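Local atomic coordinates of levansucrase (Bacillus subtilis, PDB entry 1OYG), a protein that belongs to the levansucrase/invertase family of the beta-fructosidase clan, proteins built round a five-bladed beta-propeller. Residues Gly114-Asp119 and Asn183-Tyr188. Sequence-based numbering, arbitrary orientation.
Sequences GRVFKD and NGVEDY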
loop_
_atom_site.group_PDB
_atom_site.type_symbol
_atom_site.label_atom_id
_atom_site.label_comp_id
_atom_site.label_asym_id
_atom_site.label_seq_id
_atom_site.Cartn_x
_atom_site.Cartn_y
_atom_site.Cartn_z
ATOM N N GLY A 114 -6.353 21.549 3.173
ATOM C CA GLY A 114 -6.195 21.738 1.743
ATOM C C GLY A 114 -5.037 20.932 1.199
ATOM O O GLY A 114 -4.507 20.044 1.863
ATOM N N ARG A 115 -4.646 21.244 -0.029
ATOM C CA ARG A 115 -3.541 20.559 -0.679
ATOM C C ARG A 115 -2.225 20.808 0.043
ATOM O O ARG A 115 -1.967 21.911 0.535
ATOM C CB ARG A 115 -3.405 21.027 -2.125
ATOM C CG ARG A 115 -4.318 20.300 -3.095
ATOM C CD ARG A 115 -4.031 20.602 -4.540
ATOM N NE ARG A 115 -2.688 20.169 -4.920
ATOM C CZ ARG A 115 -2.046 20.565 -6.014
ATOM N NH1 ARG A 115 -2.612 21.415 -6.860
ATOM N NH2 ARG A 115 -0.822 20.113 -6.260
ATOM N N VAL A 116 -1.392 19.776 0.083
ATOM C CA VAL A 116 -0.043 19.887 0.622
ATOM C C VAL A 116 0.809 20.762 -0.291
ATOM O O VAL A 116 1.586 21.587 0.185
ATOM C CB VAL A 116 0.616 18.501 0.776
ATOM C CG1 VAL A 116 2.116 18.628 1.077
ATOM C CG2 VAL A 116 -0.086 17.711 1.867
ATOM N N PHE A 117 0.646 20.581 -1.600
ATOM C CA PHE A 117 1.494 21.227 -2.595
ATOM C C PHE A 117 0.757 22.279 -3.413
ATOM O O PHE A 117 -0.426 22.134 -3.713
ATOM C CB PHE A 117 2.058 20.175 -3.554
ATOM C CG PHE A 117 2.957 19.172 -2.892
ATOM C CD1 PHE A 117 4.218 19.542 -2.446
ATOM C CD2 PHE A 117 2.553 17.854 -2.722
ATOM C CE1 PHE A 117 5.050 18.620 -1.836
ATOM C CE2 PHE A 117 3.377 16.936 -2.107
ATOM C CZ PHE A 117 4.632 17.317 -1.671
ATOM N N LYS A 118 1.468 23.350 -3.744
ATOM C CA LYS A 118 1.079 24.273 -4.806
ATOM C C LYS A 118 1.578 23.687 -6.121
ATOM O O LYS A 118 2.562 22.951 -6.135
ATOM C CB LYS A 118 1.723 25.651 -4.599
ATOM C CG LYS A 118 1.458 26.312 -3.247
ATOM C CD LYS A 118 2.306 27.575 -3.100
ATOM C CE LYS A 118 2.201 28.233 -1.714
ATOM N NZ LYS A 118 2.197 27.300 -0.557
ATOM N N ASP A 119 0.923 24.026 -7.227
ATOM C CA ASP A 119 1.370 23.575 -8.548
ATOM C C ASP A 119 2.811 24.001 -8.845
ATOM O O ASP A 119 3.542 23.293 -9.536
ATOM C CB ASP A 119 0.449 24.114 -9.647
ATOM C CG ASP A 119 -0.904 23.422 -9.681
ATOM O OD1 ASP A 119 -1.006 22.253 -9.245
ATOM O OD2 ASP A 119 -1.918 23.979 -10.154
ATOM N N ASN A 183 1.872 26.141 5.483
ATOM C CA ASN A 183 2.585 27.328 5.018
ATOM C C ASN A 183 3.349 27.082 3.722
ATOM O O ASN A 183 3.562 28.004 2.931
ATOM C CB ASN A 183 3.532 27.824 6.113
ATOM C CG ASN A 183 2.803 28.156 7.393
ATOM O OD1 ASN A 183 3.148 27.662 8.468
ATOM N ND2 ASN A 183 1.774 28.981 7.284
ATOM N N GLY A 184 3.739 25.833 3.500
ATOM C CA GLY A 184 4.505 25.467 2.325
ATOM C C GLY A 184 5.293 24.202 2.572
ATOM O O GLY A 184 5.097 23.531 3.579
ATOM N N VAL A 185 6.177 23.879 1.638
ATOM C CA VAL A 185 7.038 22.715 1.753
ATOM C C VAL A 185 8.496 23.099 1.542
ATOM O O VAL A 185 8.809 24.161 1.004
ATOM C CB VAL A 185 6.646 21.593 0.752
ATOM C CG1 VAL A 185 5.198 21.167 0.960
ATOM C CG2 VAL A 185 6.883 22.027 -0.697
ATOM N N GLU A 186 9.382 22.219 1.987
ATOM C CA GLU A 186 10.804 22.347 1.715
ATOM C C GLU A 186 11.423 20.956 1.641
ATOM O O GLU A 186 10.751 19.957 1.891
ATOM C CB GLU A 186 11.491 23.204 2.779
ATOM C CG GLU A 186 11.479 22.627 4.181
ATOM C CD GLU A 186 12.097 23.576 5.186
ATOM O OE1 GLU A 186 11.443 24.581 5.521
ATOM O OE2 GLU A 186 13.242 23.331 5.629
ATOM N N ASP A 187 12.698 20.899 1.278
ATOM C CA ASP A 187 13.408 19.633 1.126
ATOM C C ASP A 187 12.595 18.644 0.295
ATOM O O ASP A 187 12.431 17.474 0.658
ATOM C CB ASP A 187 13.751 19.061 2.501
ATOM C CG ASP A 187 14.862 18.040 2.443
ATOM O OD1 ASP A 187 15.801 18.208 1.633
ATOM O OD2 ASP A 187 14.875 17.033 3.176
ATOM N N TYR A 188 12.094 19.157 -0.826
ATOM C CA TYR A 188 11.178 18.469 -1.724
ATOM C C TYR A 188 11.993 17.852 -2.853
ATOM O O TYR A 188 12.540 18.570 -3.689
ATOM C CB TYR A 188 10.191 19.501 -2.273
ATOM C CG TYR A 188 9.028 18.990 -3.097
ATOM C CD1 TYR A 188 8.678 17.642 -3.135
ATOM C CD2 TYR A 188 8.254 19.884 -3.831
ATOM C CE1 TYR A 188 7.608 17.208 -3.888
ATOM C CE2 TYR A 188 7.183 19.457 -4.585
ATOM C CZ TYR A 188 6.858 18.121 -4.609
ATOM O OH TYR A 188 5.785 17.699 -5.352
#
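Phe117 and Tyr188 lie one over the other in an offset stack, their ring centroids 4.4 Å apart and their planes inclined by 15°. The two side chains arrive from opposite directions, and the displacement brings the CE1 corner of Phe117 over the face of Tyr188, 3.3 Å from its CZ, while the phenol oxygen sits above the middle of the Phe117 ring. Tyr188 CG lies trans to the backbone N (chi1 -172°), which sends the phenol out toward that ring. The other face of Phe117 rests on its chain neighbour, Val116 CG1, so the phenyl group is clamped on both sides. Val185 completes the apolar cluster: its CG1 approaches Phe117 CE1 obliquely at 3.8 Å, and the side chains of Val185 and Val116 cross at about a right angle, with 4.0 Å between the two CG1 atoms. At the outer margin Lys118 brings only its NZ near Gly184 CA, and NZ stays 3.8 Å from Asn183 O, too long for a hydrogen bond. The hydroxyl of the buried Tyr188 is hydrogen-bonded to that of Tyr153, whose ring also meets Phe117. The contact joins the turn after strand 111-115 to strand 180-192; these two strands are outer strands, probably of adjacent blades of the family's five-bladed beta-propeller. Val116 also packs on Val171 of strand 163-175, and helix 121-124 touches Val185 and Tyr188 through Asp121.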